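Local coordinates for CELL WALL surface anchor family protein (Streptococcus pneumoniae, PDB 2WW8), which acts as the adhesin of the pneumococcal pilus (RrgA) and probably recognises host cells through an integrin-like domain that holds a magnesium ion, at residues I47-I52 and R137-S142; T76-R81 and A89-I94; V228-N233 and Q360-K365; S320-T325 and D367-Q372. One frame throughout, in Å; residues are numbered along the deposited sequence.

Overall arrangement
Two pairs of neighbouring contacts lie at opposite sides of the centre of an elongated chain. Interaction 2 lies within the N-terminal prealbumin-like region and interaction 1 joins its strand 48-55 to the loop after strand 135-137; their centres are about 13 Å apart, they share the sheet in which strands 48-55 and 88-94 are neighbours, and in sequence interaction 2 falls between the segments of interaction 1. Interactions 3 and 4, with centres about 11 Å apart, both use helix 359-373, and their segments alternate along the chain. About 79 Å separates the centres of interactions 1 and 3. The chain keeps a beta-sandwich module apart from the metal-binding alpha/beta domain, the part probably concerned with adhesion.

Interaction 1: residues I47-I52 and R137-S142; sequences IGKVVI and REEALS
A surface salt bridge between Lys49 and Glu139 ties strand 48-55, in the N-terminal prealbumin-like region, to the loop that follows strand 135-137. The backbones stay well apart, with 10.3 Å between Lys49 CA and Glu139 CA, and the side chains span the gap from opposite directions. Lys49 is fully stretched: its CG stands opposite the backbone N (chi1 179°), and the later torsions keep the methylenes extended, so that the ammonium group is carried far from the strand. Glu139 reaches back with a bend at chi2 (63°). Lys49 NZ donates to Glu139 OE2 at 3.1 Å, on the syn lone pair of that oxygen, while Lys49 CD lies 3.6 Å from the same OE2. The second carboxylate oxygen has a different task. Glu139 OE1 accepts the backbone N-H of the next residue, Ala140 N, at 3.1 Å through its anti lone pair, with an N-H...O angle of 147°. One bond to each oxygen should restrain rotation of the carboxylate. Strand 724-730 supplies the background: Tyr724 makes a cation-pi contact with Lys49 and also touches Glu139. Within the sheet, strand 48-55 runs between strands 88-94 and 724-730, while strand 135-137, just before Glu139, forms the far edge beyond 724-730.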
loop_
_atom_site.group_PDB
_atom_site.type_symbol
_atom_site.label_atom_id
_atom_site.label_comp_id
_atom_site.label_asym_id
_atom_site.label_seq_id
_atom_site.Cartn_x
_atom_site.Cartn_y
_atom_site.Cartn_z
ATOM N N ILE A 47 12.575 25.810 -26.846
ATOM C CA ILE A 47 13.168 24.641 -26.212
ATOM C C ILE A 47 14.063 23.756 -27.108
ATOM O O ILE A 47 14.696 22.811 -26.629
ATOM C CB ILE A 47 12.068 23.946 -25.362
ATOM C CG1 ILE A 47 12.567 22.698 -24.629
ATOM C CG2 ILE A 47 10.725 23.880 -26.125
ATOM C CD1 ILE A 47 11.482 21.688 -24.375
ATOM N N GLY A 48 14.166 24.075 -28.398
ATOM C CA GLY A 48 15.163 23.448 -29.272
ATOM C C GLY A 48 16.612 23.657 -28.850
ATOM O O GLY A 48 16.918 24.633 -28.171
ATOM N N LYS A 49 17.504 22.742 -29.224
ATOM C CA LYS A 49 18.927 22.826 -28.888
ATOM C C LYS A 49 19.832 22.045 -29.840
ATOM O O LYS A 49 19.512 20.912 -30.203
ATOM C CB LYS A 49 19.214 22.370 -27.463
ATOM C CG LYS A 49 20.696 22.431 -27.121
ATOM C CD LYS A 49 20.952 21.793 -25.787
ATOM C CE LYS A 49 22.367 21.965 -25.325
ATOM N NZ LYS A 49 22.461 21.784 -23.846
ATOM N N VAL A 50 20.955 22.641 -30.237
ATOM C CA VAL A 50 21.957 21.965 -31.070
ATOM C C VAL A 50 23.371 22.384 -30.667
ATOM O O VAL A 50 23.590 23.531 -30.283
ATOM C CB VAL A 50 21.684 22.150 -32.581
ATOM C CG1 VAL A 50 21.892 23.603 -33.022
ATOM C CG2 VAL A 50 22.524 21.173 -33.396
ATOM N N VAL A 51 24.316 21.455 -30.714
ATOM C CA VAL A 51 25.682 21.721 -30.270
ATOM C C VAL A 51 26.643 21.312 -31.411
ATOM O O VAL A 51 26.415 20.289 -32.068
ATOM C CB VAL A 51 25.969 20.980 -28.920
ATOM C CG1 VAL A 51 27.457 20.981 -28.534
ATOM C CG2 VAL A 51 25.084 21.509 -27.772
ATOM N N ILE A 52 27.683 22.113 -31.674
ATOM C CA ILE A 52 28.700 21.783 -32.688
ATOM C C ILE A 52 30.108 21.730 -32.108
ATOM O O ILE A 52 30.559 22.671 -31.459
ATOM C CB ILE A 52 28.743 22.723 -33.908
ATOM C CG1 ILE A 52 27.359 22.967 -34.517
ATOM C CG2 ILE A 52 29.600 22.090 -34.992
ATOM C CD1 ILE A 52 26.682 24.258 -34.055
ATOM N N ARG A 137 23.035 13.555 -27.340
ATOM C CA ARG A 137 23.697 13.604 -26.044
ATOM C C ARG A 137 22.723 13.686 -24.855
ATOM O O ARG A 137 21.681 14.336 -24.943
ATOM C CB ARG A 137 24.691 14.764 -26.026
ATOM C CG ARG A 137 25.871 14.543 -25.093
ATOM C CD ARG A 137 27.153 14.198 -25.846
ATOM N NE ARG A 137 28.321 14.587 -25.050
ATOM C CZ ARG A 137 28.907 15.789 -25.054
ATOM N NH1 ARG A 137 28.460 16.786 -25.826
ATOM N NH2 ARG A 137 29.965 16.006 -24.272
ATOM N N GLU A 138 23.084 13.030 -23.754
ATOM C CA GLU A 138 22.336 13.107 -22.504
ATOM C C GLU A 138 22.107 14.553 -22.117
ATOM O O GLU A 138 23.056 15.314 -22.070
ATOM C CB GLU A 138 23.134 12.508 -21.348
ATOM C CG GLU A 138 23.492 11.049 -21.495
ATOM C CD GLU A 138 22.283 10.156 -21.302
ATOM O OE1 GLU A 138 21.373 10.526 -20.525
ATOM O OE2 GLU A 138 22.258 9.076 -21.930
ATOM N N GLU A 139 20.868 14.911 -21.812
ATOM C CA GLU A 139 20.527 16.188 -21.213
ATOM C C GLU A 139 20.063 15.996 -19.755
ATOM O O GLU A 139 19.488 14.956 -19.429
ATOM C CB GLU A 139 19.428 16.804 -22.075
ATOM C CG GLU A 139 19.013 18.187 -21.640
ATOM C CD GLU A 139 20.161 19.171 -21.771
ATOM O OE1 GLU A 139 20.954 19.288 -20.806
ATOM O OE2 GLU A 139 20.254 19.805 -22.844
ATOM N N ALA A 140 20.315 16.975 -18.887
ATOM C CA ALA A 140 19.954 16.914 -17.478
ATOM C C ALA A 140 18.480 17.260 -17.340
ATOM O O ALA A 140 17.962 18.084 -18.092
ATOM C CB ALA A 140 20.785 17.888 -16.671
ATOM N N LEU A 141 17.806 16.608 -16.396
ATOM C CA LEU A 141 16.381 16.854 -16.131
ATOM C C LEU A 141 16.229 18.141 -15.331
ATOM O O LEU A 141 17.140 18.493 -14.586
ATOM C CB LEU A 141 15.807 15.695 -15.337
ATOM C CG LEU A 141 15.317 14.450 -16.073
ATOM C CD1 LEU A 141 15.133 13.406 -15.033
ATOM C CD2 LEU A 141 13.992 14.711 -16.772
ATOM N N SER A 142 15.139 18.883 -15.500
ATOM C CA SER A 142 14.930 20.073 -14.683
ATOM C C SER A 142 14.543 19.707 -13.238
ATOM O O SER A 142 14.153 18.563 -12.959
ATOM C CB SER A 142 13.858 20.961 -15.320
ATOM O OG SER A 142 12.548 20.425 -15.134
#

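Interaction 2: residues T76-R81 and A89-I94; sequences TTVSQR and AIFSNI
Phe91 and Gln80 account for most of the surface buried here, with Ala89 a smaller third, and the contact illustrates how two sheets can close on one another without sharing a backbone hydrogen bond. The ring of Phe91 stands between the two strands. Over one of its faces lies Gln80 CB, 3.8 Å from the ring centroid and 22° off the normal, a CH-pi contact displaced toward the rim at Phe91 CZ. Val78 comes instead to the edge: its CG2 methyl lies in the ring plane, 3.7 Å from Phe91 CD1, and the two side chains pass alongside one another, pointing opposite ways. The Val78 carbonyl oxygen also approaches the edge, 3.6 Å from Phe91 CE1.

Beyond CB, a bend at chi2 (74°) turns the Gln80 chain across the opposing strand, beside the Ile90 carbonyl, with Gln80 CG 3.2 Å from Ile90 O, a close van der Waals approach. The amide nitrogen makes a weak hydrogen bond to Glu83. Ile90 N is buried by this contact and has no hydrogen-bonding partner in the model. One residue further along, at the end away from Val78, Ala89 CB rests 4.0 Å from Arg81 C.

The axes of strands 77-81 and 89-92 approach to 6.2 Å, their N-to-C directions 148° apart, nearer antiparallel than parallel. Strand 77-81 is an outermost strand of its five-stranded sheet and pairs with 66-71; strand 88-94 borders the opposing four-stranded sheet and pairs with 48-55. Phe91 also touches Phe67, Leu69 and Leu101, placing it in the interior of the prealbumin-like sandwich.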
loop_
_atom_site.group_PDB
_atom_site.type_symbol
_atom_site.label_atom_id
_atom_site.label_comp_id
_atom_site.label_asym_id
_atom_site.label_seq_id
_atom_site.Cartn_x
_atom_site.Cartn_y
_atom_site.Cartn_z
ATOM N N THR A 76 15.618 36.512 -38.904
ATOM C CA THR A 76 16.301 36.634 -37.609
ATOM C C THR A 76 17.563 35.780 -37.506
ATOM O O THR A 76 17.627 34.666 -38.035
ATOM C CB THR A 76 15.348 36.239 -36.447
ATOM O OG1 THR A 76 14.192 37.082 -36.501
ATOM C CG2 THR A 76 16.001 36.354 -35.054
ATOM N N THR A 77 18.563 36.305 -36.808
ATOM C CA THR A 77 19.826 35.599 -36.658
ATOM C C THR A 77 20.280 35.605 -35.199
ATOM O O THR A 77 19.966 36.531 -34.452
ATOM C CB THR A 77 20.907 36.170 -37.616
ATOM O OG1 THR A 77 22.110 35.394 -37.510
ATOM C CG2 THR A 77 21.192 37.677 -37.354
ATOM N N VAL A 78 20.969 34.541 -34.794
ATOM C CA VAL A 78 21.736 34.500 -33.547
ATOM C C VAL A 78 23.052 33.806 -33.898
ATOM O O VAL A 78 23.073 32.857 -34.687
ATOM C CB VAL A 78 21.026 33.765 -32.351
ATOM C CG1 VAL A 78 19.654 34.377 -31.991
ATOM C CG2 VAL A 78 20.906 32.250 -32.577
ATOM N N SER A 79 24.156 34.267 -33.323
ATOM C CA SER A 79 25.440 33.658 -33.623
ATOM C C SER A 79 26.121 33.202 -32.333
ATOM O O SER A 79 25.964 33.822 -31.284
ATOM C CB SER A 79 26.313 34.637 -34.417
ATOM O OG SER A 79 27.111 35.415 -33.549
ATOM N N GLN A 80 26.892 32.123 -32.420
ATOM C CA GLN A 80 27.518 31.518 -31.248
ATOM C C GLN A 80 28.954 31.082 -31.536
ATOM O O GLN A 80 29.294 30.722 -32.659
ATOM C CB GLN A 80 26.670 30.326 -30.766
ATOM C CG GLN A 80 26.896 29.892 -29.313
ATOM C CD GLN A 80 26.292 30.847 -28.287
ATOM O OE1 GLN A 80 25.203 31.397 -28.486
ATOM N NE2 GLN A 80 27.006 31.046 -27.181
ATOM N N ARG A 81 29.778 31.083 -30.495
ATOM C CA ARG A 81 31.221 30.921 -30.617
ATOM C C ARG A 81 31.687 29.717 -29.799
ATOM O O ARG A 81 31.341 29.608 -28.626
ATOM C CB ARG A 81 31.872 32.234 -30.145
ATOM C CG ARG A 81 33.382 32.294 -30.030
ATOM C CD ARG A 81 33.842 33.750 -29.928
ATOM N NE ARG A 81 35.259 33.878 -29.579
ATOM C CZ ARG A 81 36.276 33.975 -30.442
ATOM N NH1 ARG A 81 36.080 33.959 -31.757
ATOM N NH2 ARG A 81 37.519 34.087 -29.987
ATOM N N ALA A 89 30.266 24.639 -29.344
ATOM C CA ALA A 89 29.390 25.792 -29.559
ATOM C C ALA A 89 27.909 25.408 -29.420
ATOM O O ALA A 89 27.410 24.553 -30.142
ATOM C CB ALA A 89 29.655 26.444 -30.904
ATOM N N ILE A 90 27.209 26.053 -28.491
ATOM C CA ILE A 90 25.886 25.601 -28.064
ATOM C C ILE A 90 24.831 26.639 -28.429
ATOM O O ILE A 90 24.922 27.767 -27.962
ATOM C CB ILE A 90 25.863 25.416 -26.523
ATOM C CG1 ILE A 90 27.067 24.605 -26.033
ATOM C CG2 ILE A 90 24.545 24.797 -26.063
ATOM C CD1 ILE A 90 27.467 24.922 -24.612
ATOM N N PHE A 91 23.851 26.272 -29.250
ATOM C CA PHE A 91 22.616 27.044 -29.405
ATOM C C PHE A 91 21.454 26.522 -28.533
ATOM O O PHE A 91 20.990 25.394 -28.716
ATOM C CB PHE A 91 22.169 27.056 -30.868
ATOM C CG PHE A 91 23.106 27.782 -31.794
ATOM C CD1 PHE A 91 22.877 29.116 -32.110
ATOM C CD2 PHE A 91 24.208 27.133 -32.347
ATOM C CE1 PHE A 91 23.735 29.796 -32.963
ATOM C CE2 PHE A 91 25.079 27.798 -33.206
ATOM C CZ PHE A 91 24.842 29.136 -33.518
ATOM N N SER A 92 20.969 27.345 -27.606
ATOM C CA SER A 92 19.890 26.999 -26.672
ATOM C C SER A 92 18.562 27.653 -27.069
ATOM O O SER A 92 18.529 28.482 -27.976
ATOM C CB SER A 92 20.255 27.540 -25.290
ATOM O OG SER A 92 21.428 26.917 -24.810
ATOM N N ASN A 93 17.460 27.311 -26.407
ATOM C CA ASN A 93 16.236 28.093 -26.552
ATOM C C ASN A 93 15.755 28.418 -27.967
ATOM O O ASN A 93 15.306 29.530 -28.273
ATOM C CB ASN A 93 16.375 29.364 -25.730
ATOM C CG ASN A 93 16.483 29.051 -24.269
ATOM O OD1 ASN A 93 17.484 28.507 -23.807
ATOM N ND2 ASN A 93 15.424 29.355 -23.531
ATOM N N ILE A 94 15.848 27.411 -28.828
ATOM C CA ILE A 94 15.533 27.575 -30.234
ATOM C C ILE A 94 14.044 27.307 -30.406
ATOM O O ILE A 94 13.500 26.311 -29.922
ATOM C CB ILE A 94 16.411 26.669 -31.133
ATOM C CG1 ILE A 94 17.889 26.749 -30.729
ATOM C CG2 ILE A 94 16.193 27.000 -32.607
ATOM C CD1 ILE A 94 18.728 25.542 -31.144
#

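Interaction 3: residues V228-N233 and Q360-K365; sequences VILLDN and QKALMK
Leu230 meets Ala362 and Leu363 where an interior strand of a parallel sheet is covered by a helix, and its side chain carries the strand's share of the contact. The bond to CB is directed at the helix. From there CG lies opposite the carbonyl carbon (chi1 -64°), and both methyls lie against the Ala362 carbonyl, Leu230 CD2 the closer at 3.4 Å from Ala362 O. Leu230 CD1 also meets side chains: it stands 4.2 Å from Ala362 CB and 3.9 Å from Leu363 CD2. Ala362 faces the strand directly and is short enough to let the backbones come near, with Leu230 CA and Ala362 CA 6.8 Å apart. Leu363 starts out away from the strand but swings its CD2 methyl back, crossing Leu230 at about a right angle.

At the C-terminal end of the strand, Asp232 OD1 is hydrogen-bonded to Ser234 OG, of a magnesium ligand, in the manner of the metal-ion-dependent adhesion site of integrin-like domains. Strand 225-232 runs between parallel strands 269-275 and 379-386; helix 359-373 packs over it, and helix 516-526 meets Leu363 through Thr519 and Tyr522.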
loop_
_atom_site.group_PDB
_atom_site.type_symbol
_atom_site.label_atom_id
_atom_site.label_comp_id
_atom_site.label_asym_id
_atom_site.label_seq_id
_atom_site.Cartn_x
_atom_site.Cartn_y
_atom_site.Cartn_z
ATOM N N VAL A 228 -26.420 -6.417 23.974
ATOM C CA VAL A 228 -25.553 -6.985 25.013
ATOM C C VAL A 228 -25.154 -8.421 24.582
ATOM O O VAL A 228 -25.988 -9.230 24.150
ATOM C CB VAL A 228 -26.300 -7.099 26.350
ATOM C CG1 VAL A 228 -25.369 -7.784 27.433
ATOM C CG2 VAL A 228 -26.796 -5.655 26.818
ATOM N N ILE A 229 -23.873 -8.728 24.693
ATOM C CA ILE A 229 -23.427 -10.137 24.461
ATOM C C ILE A 229 -23.150 -10.799 25.802
ATOM O O ILE A 229 -22.402 -10.222 26.598
ATOM C CB ILE A 229 -22.177 -10.169 23.614
ATOM C CG1 ILE A 229 -22.543 -9.608 22.258
ATOM C CG2 ILE A 229 -21.568 -11.602 23.540
ATOM C CD1 ILE A 229 -21.372 -9.436 21.324
ATOM N N LEU A 230 -23.773 -11.940 26.072
ATOM C CA LEU A 230 -23.503 -12.635 27.326
ATOM C C LEU A 230 -22.673 -13.847 26.976
ATOM O O LEU A 230 -23.052 -14.599 26.094
ATOM C CB LEU A 230 -24.763 -13.251 27.944
ATOM C CG LEU A 230 -25.890 -12.326 28.398
ATOM C CD1 LEU A 230 -27.048 -13.120 28.995
ATOM C CD2 LEU A 230 -25.273 -11.428 29.473
ATOM N N LEU A 231 -21.556 -14.040 27.661
ATOM C CA LEU A 231 -20.639 -15.063 27.208
ATOM C C LEU A 231 -20.236 -15.957 28.414
ATOM O O LEU A 231 -19.652 -15.462 29.388
ATOM C CB LEU A 231 -19.401 -14.376 26.645
ATOM C CG LEU A 231 -18.234 -15.329 26.274
ATOM C CD1 LEU A 231 -18.658 -16.391 25.242
ATOM C CD2 LEU A 231 -17.000 -14.486 25.720
ATOM N N ASP A 232 -20.613 -17.226 28.344
ATOM C CA ASP A 232 -20.268 -18.247 29.353
ATOM C C ASP A 232 -18.752 -18.488 29.378
ATOM O O ASP A 232 -18.110 -18.784 28.355
ATOM C CB ASP A 232 -21.163 -19.483 29.023
ATOM C CG ASP A 232 -20.961 -20.713 29.922
ATOM O OD1 ASP A 232 -19.932 -20.842 30.628
ATOM O OD2 ASP A 232 -21.912 -21.541 29.847
ATOM N N ASN A 233 -18.142 -18.309 30.554
ATOM C CA ASN A 233 -16.697 -18.586 30.721
ATOM C C ASN A 233 -16.529 -19.666 31.830
ATOM O O ASN A 233 -15.530 -19.650 32.568
ATOM C CB ASN A 233 -15.916 -17.305 31.035
ATOM C CG ASN A 233 -14.378 -17.447 30.905
ATOM O OD1 ASN A 233 -13.682 -17.106 31.852
ATOM N ND2 ASN A 233 -13.866 -17.963 29.812
ATOM N N GLN A 360 -28.926 -17.065 35.626
ATOM C CA GLN A 360 -29.861 -16.002 36.010
ATOM C C GLN A 360 -29.214 -14.653 36.239
ATOM O O GLN A 360 -29.705 -13.583 35.864
ATOM C CB GLN A 360 -30.565 -16.432 37.298
ATOM C CG GLN A 360 -31.653 -15.488 37.691
ATOM C CD GLN A 360 -32.371 -15.935 38.980
ATOM O OE1 GLN A 360 -32.023 -16.938 39.653
ATOM N NE2 GLN A 360 -33.407 -15.130 39.330
ATOM N N LYS A 361 -28.048 -14.711 36.864
ATOM C CA LYS A 361 -27.313 -13.509 37.205
ATOM C C LYS A 361 -26.818 -12.790 35.935
ATOM O O LYS A 361 -26.789 -11.546 35.851
ATOM C CB LYS A 361 -26.139 -13.874 38.157
ATOM C CG LYS A 361 -25.339 -12.662 38.719
ATOM C CD LYS A 361 -24.326 -13.099 39.830
ATOM C CE LYS A 361 -23.882 -11.835 40.637
ATOM N NZ LYS A 361 -22.934 -12.192 41.734
ATOM N N ALA A 362 -26.455 -13.580 34.941
ATOM C CA ALA A 362 -26.030 -13.034 33.680
ATOM C C ALA A 362 -27.200 -12.377 32.950
ATOM O O ALA A 362 -27.021 -11.306 32.401
ATOM C CB ALA A 362 -25.478 -14.170 32.793
ATOM N N LEU A 363 -28.343 -13.059 32.880
ATOM C CA LEU A 363 -29.550 -12.505 32.258
ATOM C C LEU A 363 -29.932 -11.216 33.007
ATOM O O LEU A 363 -30.304 -10.218 32.388
ATOM C CB LEU A 363 -30.676 -13.554 32.324
ATOM C CG LEU A 363 -30.536 -14.739 31.371
ATOM C CD1 LEU A 363 -31.557 -15.845 31.771
ATOM C CD2 LEU A 363 -30.650 -14.358 29.877
ATOM N N MET A 364 -29.852 -11.224 34.339
ATOM C CA MET A 364 -30.064 -10.005 35.112
ATOM C C MET A 364 -29.196 -8.814 34.754
ATOM O O MET A 364 -29.707 -7.694 34.667
ATOM C CB MET A 364 -30.045 -10.206 36.640
ATOM C CG MET A 364 -31.143 -11.091 37.113
ATOM S SD MET A 364 -30.846 -11.774 38.764
ATOM C CE MET A 364 -30.501 -10.255 39.745
ATOM N N LYS A 365 -27.899 -9.061 34.552
ATOM C CA LYS A 365 -26.962 -8.043 34.163
ATOM C C LYS A 365 -27.334 -7.530 32.756
ATOM O O LYS A 365 -27.312 -6.340 32.567
ATOM C CB LYS A 365 -25.515 -8.568 34.219
ATOM C CG LYS A 365 -24.523 -7.410 33.915
ATOM C CD LYS A 365 -24.796 -6.202 34.820
ATOM C CE LYS A 365 -24.042 -6.333 36.122
ATOM N NZ LYS A 365 -24.283 -5.110 36.935
#

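Interaction 4: residues S320-T325 and D367-Q372; sequences SYLKLT and DEILTQ. With CA (calcium ion), chain C.
Two flat groups flank the aliphatic contact of Leu322 and Leu324 with Ile369: the Tyr321 ring, which has Lys323 O at its edge and in its plane, and the Asp367 carboxylate, which grips a calcium ion with both oxygens. Asp367 OD2 binds the calcium at 2.4 Å and Asp367 OD1 at 2.6 Å. Three waters, together with Asn526 and Asp530, are the other ligands. Thr371, one helical turn on, belongs to the second shell: its OG1 accepts from a calcium-bound water at 2.6 Å and donates to Asp367 O at 2.9 Å, from a position 40° out of the carbonyl plane.

Ile369 points the other way, into the corner made by 320-325, and its two branches take different partners. Its CG2, opposite the backbone N, meets Leu324 CG at 3.8 Å, while Ile369 CD1, at the end of the longer branch (chi1 -67°), comes within 4.1 Å of Leu322 CD2, the side chains crossing at about a right angle. Leu370 adds a looser touch on Leu324. Gln373 clasps the same corner with its amide, accepting from Leu324 N and donating to Leu322 O.

One helix therefore has an apolar flank turned to the strands, where Ile369 also touches Val228 and Val273, and a metal-binding flank, in keeping with the layered alpha/beta fold of an integrin-like von Willebrand factor A domain.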
loop_
_atom_site.group_PDB
_atom_site.type_symbol
_atom_site.label_atom_id
_atom_site.label_comp_id
_atom_site.label_asym_id
_atom_site.label_seq_id
_atom_site.Cartn_x
_atom_site.Cartn_y
_atom_site.Cartn_z
ATOM N N SER A 320 -15.429 -8.300 31.378
ATOM C CA SER A 320 -16.710 -7.684 31.006
ATOM C C SER A 320 -16.504 -6.249 30.511
ATOM O O SER A 320 -15.451 -5.637 30.736
ATOM C CB SER A 320 -17.725 -7.777 32.141
ATOM O OG SER A 320 -18.011 -9.146 32.329
ATOM N N TYR A 321 -17.475 -5.746 29.737
ATOM C CA TYR A 321 -17.473 -4.346 29.404
ATOM C C TYR A 321 -18.889 -3.847 29.576
ATOM O O TYR A 321 -19.731 -3.927 28.658
ATOM C CB TYR A 321 -16.890 -4.141 28.001
ATOM C CG TYR A 321 -16.547 -2.687 27.814
ATOM C CD1 TYR A 321 -17.545 -1.756 27.464
ATOM C CD2 TYR A 321 -15.242 -2.231 27.986
ATOM C CE1 TYR A 321 -17.256 -0.417 27.272
ATOM C CE2 TYR A 321 -14.922 -0.875 27.810
ATOM C CZ TYR A 321 -15.943 -0.010 27.465
ATOM O OH TYR A 321 -15.634 1.307 27.329
ATOM N N LEU A 322 -19.162 -3.358 30.781
ATOM C CA LEU A 322 -20.547 -3.285 31.252
ATOM C C LEU A 322 -21.216 -1.957 30.850
ATOM O O LEU A 322 -22.117 -1.503 31.556
ATOM C CB LEU A 322 -20.614 -3.387 32.775
ATOM C CG LEU A 322 -20.170 -4.760 33.261
ATOM C CD1 LEU A 322 -20.005 -4.880 34.797
ATOM C CD2 LEU A 322 -20.945 -5.914 32.637
ATOM N N LYS A 323 -20.759 -1.348 29.757
ATOM C CA LYS A 323 -21.286 -0.094 29.235
ATOM C C LYS A 323 -21.544 -0.216 27.716
ATOM O O LYS A 323 -20.641 -0.641 26.929
ATOM C CB LYS A 323 -20.260 0.981 29.546
ATOM C CG LYS A 323 -20.759 2.412 29.413
ATOM C CD LYS A 323 -19.613 3.436 29.466
ATOM C CE LYS A 323 -19.179 3.869 28.074
ATOM N NZ LYS A 323 -17.806 4.440 28.121
ATOM N N LEU A 324 -22.798 0.061 27.310
ATOM C CA LEU A 324 -23.180 0.129 25.880
ATOM C C LEU A 324 -22.341 1.232 25.265
ATOM O O LEU A 324 -22.323 2.362 25.791
ATOM C CB LEU A 324 -24.659 0.515 25.722
ATOM C CG LEU A 324 -25.598 -0.679 25.910
ATOM C CD1 LEU A 324 -27.010 -0.133 25.830
ATOM C CD2 LEU A 324 -25.299 -1.729 24.866
ATOM N N THR A 325 -21.629 0.947 24.175
ATOM C CA THR A 325 -20.702 1.935 23.626
ATOM C C THR A 325 -20.650 1.812 22.098
ATOM O O THR A 325 -20.761 0.688 21.593
ATOM C CB THR A 325 -19.250 1.786 24.160
ATOM O OG1 THR A 325 -18.415 2.831 23.629
ATOM C CG2 THR A 325 -18.579 0.489 23.757
ATOM N N ASP A 367 -30.384 -7.459 31.337
ATOM C CA ASP A 367 -31.598 -6.626 31.513
ATOM C C ASP A 367 -31.265 -5.281 32.180
ATOM O O ASP A 367 -31.784 -4.258 31.747
ATOM C CB ASP A 367 -32.585 -7.416 32.390
ATOM C CG ASP A 367 -33.962 -6.799 32.435
ATOM O OD1 ASP A 367 -34.409 -6.210 31.447
ATOM O OD2 ASP A 367 -34.650 -6.931 33.453
ATOM N N GLU A 368 -30.378 -5.272 33.187
ATOM C CA GLU A 368 -29.933 -4.034 33.829
ATOM C C GLU A 368 -29.271 -3.057 32.861
ATOM O O GLU A 368 -29.632 -1.867 32.803
ATOM C CB GLU A 368 -28.970 -4.345 35.006
ATOM C CG GLU A 368 -28.353 -3.143 35.660
ATOM C CD GLU A 368 -27.516 -3.547 36.904
ATOM O OE1 GLU A 368 -27.116 -4.717 37.128
ATOM O OE2 GLU A 368 -27.277 -2.665 37.736
ATOM N N ILE A 369 -28.300 -3.536 32.089
ATOM C CA ILE A 369 -27.650 -2.687 31.090
ATOM C C ILE A 369 -28.659 -2.088 30.093
ATOM O O ILE A 369 -28.625 -0.893 29.839
ATOM C CB ILE A 369 -26.528 -3.444 30.334
ATOM C CG1 ILE A 369 -25.414 -3.737 31.352
ATOM C CG2 ILE A 369 -26.069 -2.671 29.061
ATOM C CD1 ILE A 369 -24.393 -4.664 30.778
ATOM N N LEU A 370 -29.506 -2.917 29.497
ATOM C CA LEU A 370 -30.502 -2.406 28.504
ATOM C C LEU A 370 -31.519 -1.482 29.175
ATOM O O LEU A 370 -31.807 -0.399 28.653
ATOM C CB LEU A 370 -31.170 -3.604 27.863
ATOM C CG LEU A 370 -30.277 -4.388 26.908
ATOM C CD1 LEU A 370 -30.974 -5.691 26.582
ATOM C CD2 LEU A 370 -29.958 -3.518 25.591
ATOM N N THR A 371 -31.997 -1.854 30.368
ATOM C CA THR A 371 -32.938 -0.992 31.065
ATOM C C THR A 371 -32.304 0.394 31.343
ATOM O O THR A 371 -32.916 1.456 31.170
ATOM C CB THR A 371 -33.508 -1.710 32.343
ATOM O OG1 THR A 371 -34.272 -2.860 31.915
ATOM C CG2 THR A 371 -34.484 -0.746 33.051
ATOM N N GLN A 372 -31.074 0.374 31.845
ATOM C CA GLN A 372 -30.464 1.608 32.332
ATOM C C GLN A 372 -29.822 2.405 31.218
ATOM O O GLN A 372 -29.833 3.627 31.280
ATOM C CB GLN A 372 -29.417 1.309 33.385
ATOM C CG GLN A 372 -30.148 0.842 34.644
ATOM C CD GLN A 372 -29.153 0.639 35.732
ATOM O OE1 GLN A 372 -27.964 0.892 35.517
ATOM N NE2 GLN A 372 -29.599 0.176 36.890
HETATM CA CA CA C . -36.746 -6.123 32.596
HETATM O O HOH W 1 -36.570 -3.712 32.663
HETATM O O HOH W 2 -37.347 -6.125 34.899
HETATM O O HOH W 3 -39.176 -5.814 32.763
#